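Local coordinates for metallo-beta-lactamase (Bradyrhizobium japonicum, PDB 2GMN), which hydrolyses the beta-lactam ring of antibiotics as a zinc-dependent enzyme of subclass B3, at residues 136-141 and 150-155; 163-168 and 176-181; 209-214 and 248-253. One frame throughout, in Å; residues are numbered along the deposited sequence.

Contact 1: 136-141 and 150-155; sequences VKEGDR and TAHATP. With ZN (zinc ion), chain E.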
loop_
_atom_site.group_PDB
_atom_site.type_symbol
_atom_site.label_atom_id
_atom_site.label_comp_id
_atom_site.label_asym_id
_atom_site.label_seq_id
_atom_site.Cartn_x
_atom_site.Cartn_y
_atom_site.Cartn_z
ATOM N N VAL A 136 -4.514 -0.369 -14.017
ATOM C CA VAL A 136 -4.197 1.050 -14.162
ATOM C C VAL A 136 -2.782 1.319 -14.633
ATOM O O VAL A 136 -1.874 0.512 -14.432
ATOM C CB VAL A 136 -4.508 1.886 -12.874
ATOM C CG1 VAL A 136 -5.997 1.896 -12.593
ATOM C CG2 VAL A 136 -3.695 1.404 -11.659
ATOM N N LYS A 137 -2.620 2.477 -15.268
ATOM C CA LYS A 137 -1.317 2.987 -15.671
ATOM C C LYS A 137 -1.083 4.371 -15.058
ATOM O O LYS A 137 -1.993 4.954 -14.473
ATOM C CB LYS A 137 -1.199 3.061 -17.202
ATOM C CG LYS A 137 -2.376 3.703 -17.923
ATOM C CD LYS A 137 -3.258 2.654 -18.596
ATOM C CE LYS A 137 -4.660 3.180 -18.906
ATOM N NZ LYS A 137 -4.657 4.502 -19.596
ATOM N N GLU A 138 0.138 4.878 -15.199
ATOM C CA GLU A 138 0.500 6.201 -14.700
ATOM C C GLU A 138 -0.531 7.257 -15.095
ATOM O O GLU A 138 -0.883 7.391 -16.275
ATOM C CB GLU A 138 1.888 6.593 -15.221
ATOM C CG GLU A 138 2.249 8.060 -15.033
ATOM C CD GLU A 138 2.582 8.418 -13.600
ATOM O OE1 GLU A 138 2.962 7.533 -12.804
ATOM O OE2 GLU A 138 2.494 9.618 -13.267
ATOM N N GLY A 139 -1.024 7.986 -14.094
ATOM C CA GLY A 139 -1.917 9.116 -14.327
ATOM C C GLY A 139 -3.393 8.790 -14.416
ATOM O O GLY A 139 -4.220 9.702 -14.503
ATOM N N ASP A 140 -3.743 7.503 -14.400
ATOM C CA ASP A 140 -5.148 7.109 -14.408
ATOM C C ASP A 140 -5.841 7.630 -13.157
ATOM O O ASP A 140 -5.272 7.613 -12.063
ATOM C CB ASP A 140 -5.296 5.591 -14.473
ATOM C CG ASP A 140 -5.046 5.030 -15.854
ATOM O OD1 ASP A 140 -4.785 5.807 -16.809
ATOM O OD2 ASP A 140 -5.107 3.787 -15.973
ATOM N N ARG A 141 -7.073 8.079 -13.334
ATOM C CA ARG A 141 -7.855 8.621 -12.237
ATOM C C ARG A 141 -8.988 7.671 -11.874
ATOM O O ARG A 141 -9.764 7.247 -12.733
ATOM C CB ARG A 141 -8.399 9.998 -12.605
ATOM C CG ARG A 141 -7.332 11.088 -12.708
ATOM C CD ARG A 141 -7.898 12.357 -13.351
ATOM N NE ARG A 141 -8.882 13.013 -12.490
ATOM C CZ ARG A 141 -9.740 13.947 -12.890
ATOM N NH1 ARG A 141 -10.598 14.473 -12.020
ATOM N NH2 ARG A 141 -9.749 14.356 -14.156
ATOM N N THR A 150 -5.304 9.264 -7.924
ATOM C CA THR A 150 -4.522 9.194 -9.150
ATOM C C THR A 150 -3.429 8.157 -8.995
ATOM O O THR A 150 -2.709 8.154 -7.998
ATOM C CB THR A 150 -3.933 10.572 -9.506
ATOM O OG1 THR A 150 -5.009 11.485 -9.738
ATOM C CG2 THR A 150 -3.051 10.503 -10.752
ATOM N N ALA A 151 -3.328 7.272 -9.989
ATOM C CA ALA A 151 -2.326 6.215 -9.987
ATOM C C ALA A 151 -0.972 6.747 -10.414
ATOM O O ALA A 151 -0.875 7.504 -11.389
ATOM C CB ALA A 151 -2.756 5.085 -10.922
ATOM N N HIS A 152 0.065 6.356 -9.680
ATOM C CA HIS A 152 1.441 6.637 -10.063
ATOM C C HIS A 152 2.220 5.335 -10.151
ATOM O O HIS A 152 2.240 4.560 -9.192
ATOM C CB HIS A 152 2.095 7.582 -9.060
ATOM C CG HIS A 152 1.504 8.958 -9.062
ATOM N ND1 HIS A 152 1.937 9.948 -9.916
ATOM C CD2 HIS A 152 0.508 9.504 -8.325
ATOM C CE1 HIS A 152 1.241 11.051 -9.697
ATOM N NE2 HIS A 152 0.364 10.808 -8.739
ATOM N N ALA A 153 2.839 5.092 -11.304
ATOM C CA ALA A 153 3.594 3.859 -11.499
ATOM C C ALA A 153 4.944 3.980 -10.804
ATOM O O ALA A 153 5.803 4.763 -11.216
ATOM C CB ALA A 153 3.756 3.557 -12.989
ATOM N N THR A 154 5.131 3.206 -9.740
ATOM C CA THR A 154 6.347 3.263 -8.931
ATOM C C THR A 154 6.879 1.841 -8.721
ATOM O O THR A 154 6.993 1.360 -7.584
ATOM C CB THR A 154 6.096 3.967 -7.569
ATOM O OG1 THR A 154 4.954 3.382 -6.945
ATOM C CG2 THR A 154 5.840 5.463 -7.763
ATOM N N PRO A 155 7.239 1.175 -9.834
ATOM C CA PRO A 155 7.646 -0.222 -9.752
ATOM C C PRO A 155 8.985 -0.439 -9.067
ATOM O O PRO A 155 9.746 0.506 -8.823
ATOM C CB PRO A 155 7.734 -0.637 -11.225
ATOM C CG PRO A 155 8.096 0.622 -11.929
ATOM C CD PRO A 155 7.276 1.663 -11.225
HETATM ZN ZN ZN E . 3.347 10.001 -11.420
HETATM O O HOH W 1 3.741 11.995 -11.626
#
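Gly139 N donates to Ala151 O (2.8 Å) and Ala151 N to Asp140 O (2.9 Å), so that a type II turn, Lys137 to Asp140, lies against strand 147-153 before Arg141 pairs antiparallel with Thr150. The turn fits here through Gly139, whose backbone angles would press a side chain against the preceding carbonyl. Asp140 closes the turn on its outer side: OD2 takes the N-H of Lys137 from above the carboxylate plane, while OD1 offers its syn lone pair to Lys137 NZ in a salt bridge.

Glu138 is the side chain that reaches along the strand. With CG anti to the backbone N (chi1 167°) and a bend at chi2, its carboxylate swings over to His152 and Ala153. Glu138 OE1 receives Ala153 N at 2.9 Å, nearly along the C-O axis, and Glu138 OE2 binds zinc at 2.1 Å; the two bonds, one on each oxygen, together hold the carboxylate's rotation. Strands 141-144 and 147-153 form one side of the five-stranded sheet of the metallo-beta-lactamase fold, with this zinc near the C-terminal end of strand 147-153. His152 ND1 also binds the ion at 2.1 Å, its ring plane 60° from the carboxylate plane; a water and Lys209 NZ complete the set of ligands. The Ala151 methyl packs on Val136 CG2 (3.9 Å), a small apolar contact that Trp164 extends.

Contact 2: 163-168 and 176-181; sequences SWEMTV and EVLFFC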
loop_
_atom_site.group_PDB
_atom_site.type_symbol
_atom_site.label_atom_id
_atom_site.label_comp_id
_atom_site.label_asym_id
_atom_site.label_seq_id
_atom_site.Cartn_x
_atom_site.Cartn_y
_atom_site.Cartn_z
ATOM N N SER A 163 1.553 3.733 -6.498
ATOM C CA SER A 163 1.358 4.699 -5.429
ATOM C C SER A 163 0.155 5.556 -5.786
ATOM O O SER A 163 0.008 5.991 -6.931
ATOM C CB SER A 163 2.602 5.567 -5.277
ATOM O OG SER A 163 3.694 4.771 -4.872
ATOM N N TRP A 164 -0.702 5.806 -4.804
ATOM C CA TRP A 164 -1.980 6.454 -5.048
ATOM C C TRP A 164 -2.027 7.821 -4.394
ATOM O O TRP A 164 -1.768 7.940 -3.195
ATOM C CB TRP A 164 -3.085 5.594 -4.459
ATOM C CG TRP A 164 -3.296 4.284 -5.193
ATOM C CD1 TRP A 164 -2.843 3.044 -4.827
ATOM C CD2 TRP A 164 -4.029 4.106 -6.405
ATOM N NE1 TRP A 164 -3.255 2.103 -5.746
ATOM C CE2 TRP A 164 -3.984 2.727 -6.725
ATOM C CE3 TRP A 164 -4.721 4.976 -7.258
ATOM C CZ2 TRP A 164 -4.599 2.207 -7.865
ATOM C CZ3 TRP A 164 -5.331 4.462 -8.381
ATOM C CH2 TRP A 164 -5.272 3.084 -8.675
ATOM N N GLU A 165 -2.321 8.848 -5.193
ATOM C CA GLU A 165 -2.377 10.214 -4.685
ATOM C C GLU A 165 -3.813 10.717 -4.585
ATOM O O GLU A 165 -4.631 10.458 -5.461
ATOM C CB GLU A 165 -1.569 11.129 -5.601
ATOM C CG GLU A 165 -1.445 12.564 -5.085
ATOM C CD GLU A 165 -0.342 13.356 -5.758
ATOM O OE1 GLU A 165 0.654 12.754 -6.216
ATOM O OE2 GLU A 165 -0.462 14.599 -5.800
ATOM N N MET A 166 -4.117 11.440 -3.506
ATOM C CA MET A 166 -5.425 12.075 -3.374
ATOM C C MET A 166 -5.309 13.339 -2.538
ATOM O O MET A 166 -4.335 13.510 -1.811
ATOM C CB MET A 166 -6.483 11.122 -2.797
ATOM C CG MET A 166 -6.256 10.697 -1.373
ATOM S SD MET A 166 -7.643 9.708 -0.766
ATOM C CE MET A 166 -8.806 10.974 -0.275
ATOM N N THR A 167 -6.302 14.209 -2.667
ATOM C CA THR A 167 -6.354 15.465 -1.915
ATOM C C THR A 167 -7.335 15.344 -0.764
ATOM O O THR A 167 -8.421 14.772 -0.914
ATOM C CB THR A 167 -6.823 16.608 -2.820
ATOM O OG1 THR A 167 -5.972 16.671 -3.966
ATOM C CG2 THR A 167 -6.803 17.967 -2.087
ATOM N N VAL A 168 -6.936 15.870 0.390
ATOM C CA VAL A 168 -7.818 15.942 1.555
ATOM C C VAL A 168 -7.818 17.356 2.104
ATOM O O VAL A 168 -7.013 18.182 1.679
ATOM C CB VAL A 168 -7.412 14.951 2.679
ATOM C CG1 VAL A 168 -7.483 13.509 2.171
ATOM C CG2 VAL A 168 -6.020 15.267 3.232
ATOM N N GLU A 176 -2.004 17.118 0.075
ATOM C CA GLU A 176 -1.803 15.986 -0.827
ATOM C C GLU A 176 -1.306 14.778 -0.065
ATOM O O GLU A 176 -0.320 14.862 0.657
ATOM C CB GLU A 176 -0.805 16.345 -1.933
ATOM C CG GLU A 176 -1.366 17.282 -2.999
ATOM C CD GLU A 176 -2.601 16.712 -3.701
ATOM O OE1 GLU A 176 -2.503 15.686 -4.412
ATOM O OE2 GLU A 176 -3.678 17.302 -3.552
ATOM N N VAL A 177 -2.008 13.655 -0.239
ATOM C CA VAL A 177 -1.685 12.384 0.399
ATOM C C VAL A 177 -1.127 11.415 -0.639
ATOM O O VAL A 177 -1.636 11.363 -1.754
ATOM C CB VAL A 177 -2.964 11.761 1.010
ATOM C CG1 VAL A 177 -2.654 10.435 1.673
ATOM C CG2 VAL A 177 -3.579 12.708 2.024
ATOM N N LEU A 178 -0.093 10.667 -0.274
ATOM C CA LEU A 178 0.366 9.580 -1.133
ATOM C C LEU A 178 0.357 8.281 -0.360
ATOM O O LEU A 178 1.046 8.154 0.645
ATOM C CB LEU A 178 1.783 9.812 -1.665
ATOM C CG LEU A 178 2.191 8.790 -2.740
ATOM C CD1 LEU A 178 1.507 9.074 -4.074
ATOM C CD2 LEU A 178 3.694 8.762 -2.861
ATOM N N PHE A 179 -0.429 7.315 -0.837
ATOM C CA PHE A 179 -0.294 5.941 -0.382
ATOM C C PHE A 179 0.866 5.368 -1.189
ATOM O O PHE A 179 0.679 4.890 -2.318
ATOM C CB PHE A 179 -1.574 5.147 -0.646
ATOM C CG PHE A 179 -2.796 5.699 0.050
ATOM C CD1 PHE A 179 -3.166 5.223 1.300
ATOM C CD2 PHE A 179 -3.581 6.687 -0.550
ATOM C CE1 PHE A 179 -4.309 5.705 1.935
ATOM C CE2 PHE A 179 -4.728 7.179 0.090
ATOM C CZ PHE A 179 -5.082 6.686 1.334
ATOM N N PHE A 180 2.062 5.466 -0.626
ATOM C CA PHE A 180 3.279 4.994 -1.288
ATOM C C PHE A 180 3.234 3.477 -1.325
ATOM O O PHE A 180 2.828 2.852 -0.359
ATOM C CB PHE A 180 4.518 5.510 -0.542
ATOM C CG PHE A 180 5.825 5.062 -1.138
ATOM C CD1 PHE A 180 6.171 5.433 -2.434
ATOM C CD2 PHE A 180 6.707 4.277 -0.399
ATOM C CE1 PHE A 180 7.377 5.005 -3.003
ATOM C CE2 PHE A 180 7.922 3.850 -0.955
ATOM C CZ PHE A 180 8.256 4.221 -2.254
ATOM N N CYS A 181 3.642 2.884 -2.442
ATOM C CA CYS A 181 3.382 1.460 -2.645
ATOM C C CYS A 181 4.347 0.500 -1.952
ATOM O O CYS A 181 4.031 -0.672 -1.798
ATOM C CB CYS A 181 3.301 1.146 -4.134
ATOM S SG CYS A 181 4.897 1.041 -4.931
HETATM O O HOH W 2 -4.744 14.560 -5.665
#
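Trp164 and Phe179 form one hydrogen-bonded antiparallel pair, Met166 and Val177 the next, and each pair exchanges two backbone bonds. The straightest runs from Val177 N to Met166 O, at 2.8 Å and 171°. Between these pairs, Glu165 and Leu178 make a non-hydrogen-bonded pair, and their CA atoms come to 4.5 Å. Where strand 173-179 ends, Cys181 N turns to Ser163 OG (3.1 Å, 140°), a hydroxyl that also bonds Thr154 OG1.

Apolar contacts fill the face bearing Trp164, Met166, Val177 and Phe179. The Met166 sulfur lies in the plane of the Phe179 ring, at its edge, with Met166 SD 4.0 Å from Phe179 CE2: a Met-aromatic contact. Trp164 CB touches the same ring at CD2, whereas its indole leads away and gives its NE1 hydrogen to Asn79 O. Val168 CG2 crosses Val177 CG2 at about a right angle, 3.7 Å apart. Ile27 of the other sheet packs against Met166, Val168, Val177 and Phe179.

Polar contacts gather on the opposite face. Glu176, bent at chi2 (-58°), curls its carboxylate between Glu165 and Thr167: its OE2 meets Thr167 OG1 at a separation too short to be taken at face value, and Glu176 OE1 lies 2.7 Å from Glu165 OE2. Oxygens so close suggest that one of the acids is probably protonated. A water donates to both Thr167 OG1 and Glu176 OE1, tying the group together.

The two segments make up most of a beta hairpin in the five-stranded sheet, whose apolar face meets the seven-stranded sheet in the alpha-beta/beta-alpha sandwich of the metallo-beta-lactamase fold; the disulfide Cys181-Cys161 ties the end of the hairpin to the preceding loop.

Contact 3: 209-214 and 248-253; sequences KAKAMK and ELVTYA. With ZN (zinc ion), chain E.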
loop_
_atom_site.group_PDB
_atom_site.type_symbol
_atom_site.label_atom_id
_atom_site.label_comp_id
_atom_site.label_asym_id
_atom_site.label_seq_id
_atom_site.Cartn_x
_atom_site.Cartn_y
_atom_site.Cartn_z
ATOM N N LYS A 209 11.547 9.394 -8.725
ATOM C CA LYS A 209 10.159 9.838 -8.822
ATOM C C LYS A 209 9.599 10.282 -7.468
ATOM O O LYS A 209 9.002 11.363 -7.358
ATOM C CB LYS A 209 9.303 8.705 -9.396
ATOM C CG LYS A 209 7.878 9.104 -9.731
ATOM C CD LYS A 209 7.127 7.927 -10.332
ATOM C CE LYS A 209 5.631 8.174 -10.321
ATOM N NZ LYS A 209 5.187 9.217 -11.268
ATOM N N ALA A 210 9.791 9.457 -6.442
ATOM C CA ALA A 210 9.287 9.757 -5.102
ATOM C C ALA A 210 9.839 11.085 -4.577
ATOM O O ALA A 210 9.107 11.897 -3.998
ATOM C CB ALA A 210 9.600 8.606 -4.135
ATOM N N LYS A 211 11.126 11.323 -4.813
ATOM C CA LYS A 211 11.780 12.540 -4.324
ATOM C C LYS A 211 11.299 13.805 -5.044
ATOM O O LYS A 211 11.478 14.920 -4.535
ATOM C CB LYS A 211 13.302 12.393 -4.419
ATOM C CG LYS A 211 13.871 11.452 -3.361
ATOM C CD LYS A 211 15.342 11.106 -3.581
ATOM C CE LYS A 211 16.272 12.113 -2.936
ATOM N NZ LYS A 211 17.695 11.686 -3.101
ATOM N N ALA A 212 10.673 13.625 -6.207
ATOM C CA ALA A 212 10.199 14.740 -7.029
ATOM C C ALA A 212 8.735 15.106 -6.781
ATOM O O ALA A 212 8.265 16.142 -7.250
ATOM C CB ALA A 212 10.421 14.437 -8.510
ATOM N N MET A 213 8.019 14.253 -6.053
ATOM C CA MET A 213 6.608 14.497 -5.769
ATOM C C MET A 213 6.438 15.511 -4.645
ATOM O O MET A 213 7.301 15.642 -3.778
ATOM C CB MET A 213 5.892 13.191 -5.426
ATOM C CG MET A 213 5.826 12.220 -6.588
ATOM S SD MET A 213 5.209 10.614 -6.076
ATOM C CE MET A 213 4.593 10.006 -7.627
ATOM N N LYS A 214 5.323 16.233 -4.685
ATOM C CA LYS A 214 5.007 17.231 -3.670
ATOM C C LYS A 214 3.889 16.669 -2.800
ATOM O O LYS A 214 2.710 16.780 -3.142
ATOM C CB LYS A 214 4.588 18.546 -4.334
ATOM C CG LYS A 214 5.643 19.147 -5.262
ATOM C CD LYS A 214 6.807 19.756 -4.491
ATOM C CE LYS A 214 7.820 20.390 -5.437
ATOM N NZ LYS A 214 8.917 21.078 -4.696
ATOM N N GLU A 248 8.734 14.305 4.284
ATOM C CA GLU A 248 8.974 12.934 4.707
ATOM C C GLU A 248 9.279 11.965 3.575
ATOM O O GLU A 248 10.147 11.109 3.735
ATOM C CB GLU A 248 7.809 12.402 5.536
ATOM C CG GLU A 248 8.171 11.138 6.297
ATOM C CD GLU A 248 7.110 10.718 7.276
ATOM O OE1 GLU A 248 6.110 11.463 7.410
ATOM O OE2 GLU A 248 7.279 9.651 7.910
ATOM N N LEU A 249 8.574 12.094 2.452
ATOM C CA LEU A 249 8.785 11.178 1.332
ATOM C C LEU A 249 10.200 11.314 0.757
ATOM O O LEU A 249 10.822 10.318 0.400
ATOM C CB LEU A 249 7.708 11.346 0.252
ATOM C CG LEU A 249 7.822 10.477 -1.011
ATOM C CD1 LEU A 249 7.842 8.990 -0.693
ATOM C CD2 LEU A 249 6.697 10.807 -1.962
ATOM N N VAL A 250 10.722 12.538 0.690
ATOM C CA VAL A 250 12.106 12.716 0.237
ATOM C C VAL A 250 13.078 12.030 1.195
ATOM O O VAL A 250 13.966 11.290 0.763
ATOM C CB VAL A 250 12.478 14.212 0.052
ATOM C CG1 VAL A 250 13.984 14.382 -0.092
ATOM C CG2 VAL A 250 11.769 14.794 -1.166
ATOM N N THR A 251 12.912 12.273 2.493
ATOM C CA THR A 251 13.759 11.650 3.515
ATOM C C THR A 251 13.664 10.120 3.456
ATOM O O THR A 251 14.675 9.408 3.497
ATOM C CB THR A 251 13.399 12.184 4.929
ATOM O OG1 THR A 251 13.631 13.595 4.975
ATOM C CG2 THR A 251 14.231 11.515 6.029
ATOM N N TYR A 252 12.438 9.622 3.370
ATOM C CA TYR A 252 12.223 8.186 3.336
ATOM C C TYR A 252 12.800 7.538 2.080
ATOM O O TYR A 252 13.464 6.509 2.169
ATOM C CB TYR A 252 10.734 7.878 3.465
ATOM C CG TYR A 252 10.454 6.400 3.542
ATOM C CD1 TYR A 252 10.969 5.629 4.586
ATOM C CD2 TYR A 252 9.663 5.775 2.581
ATOM C CE1 TYR A 252 10.715 4.269 4.671
ATOM C CE2 TYR A 252 9.402 4.414 2.657
ATOM C CZ TYR A 252 9.932 3.672 3.695
ATOM O OH TYR A 252 9.672 2.323 3.757
ATOM N N ALA A 253 12.540 8.138 0.920
ATOM C CA ALA A 253 13.079 7.607 -0.338
ATOM C C ALA A 253 14.608 7.629 -0.349
ATOM O O ALA A 253 15.246 6.731 -0.900
ATOM C CB ALA A 253 12.519 8.361 -1.524
HETATM ZN ZN ZN E . 3.347 10.001 -11.420
HETATM O O HOH W 1 3.741 11.995 -11.626
#
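Ala210 and Lys211, near the C-terminal end of helix 199-212, lie against Leu249, Val250 and Ala253 in the first turns of helix 248-270, and the backbones come as close as 4.6 Å between Lys211 CA and Val250 CA. Apolar contacts carry the meeting. The Ala210 methyl touches both Leu249 CD1 and Ala253 CB, each at 3.9 Å, so two small residues let the helices draw near. Leu249, with CG anti to the backbone N (chi1 178°), spreads its branches over Ala210: CD1 goes to the methyl, while Leu249 CD2 comes to 3.3 Å from Ala210 O. Val250 CG2 similarly meets Lys211 O at 3.4 Å, and Lys211 CG comes to 3.8 Å from Ala253 CB.

Both helices belong to the helical layer covering the five-stranded sheet of the metallo-beta-lactamase fold; Leu249 bridges the two levels by also touching Leu178 and Leu218. Met213, just past the helix end, brings CB to 4.3 Å from Leu249 CD2 and sends its extended chain the other way, toward the metal.

Metal binding belongs to the far side of helix 199-212. The chain of Lys209 is extended up to a bend at chi4 (70°), which turns Lys209 NZ onto a zinc ion at 2.0 Å. As a ligand this amine must offer a lone pair and is therefore probably neutral. Glu138, His152 and a water hold the same ion.

Overall arrangement
The contacts follow one another along the chain without overlap. Contacts 1 and 2, with centres about 11 Å apart, share the five-stranded sheet, where strands 147-153 and 162-170 are neighbours: His152 N probably bonds Ser163 O between them. Contact 3 lies on the helical layer, about 12 Å from contact 2 and about 16 Å from contact 1 between centres. Leu178 packs on Met213, and Phe180 on Tyr252, joining hairpin to helices. One zinc ion links contacts 1 and 3, joining the turn and strand 147-153 to helix 199-212. It is distinct from the ions held by His81, His83 and His157 and by Asp85, His86 and His222, the pair of sites expected to serve catalysis in this family.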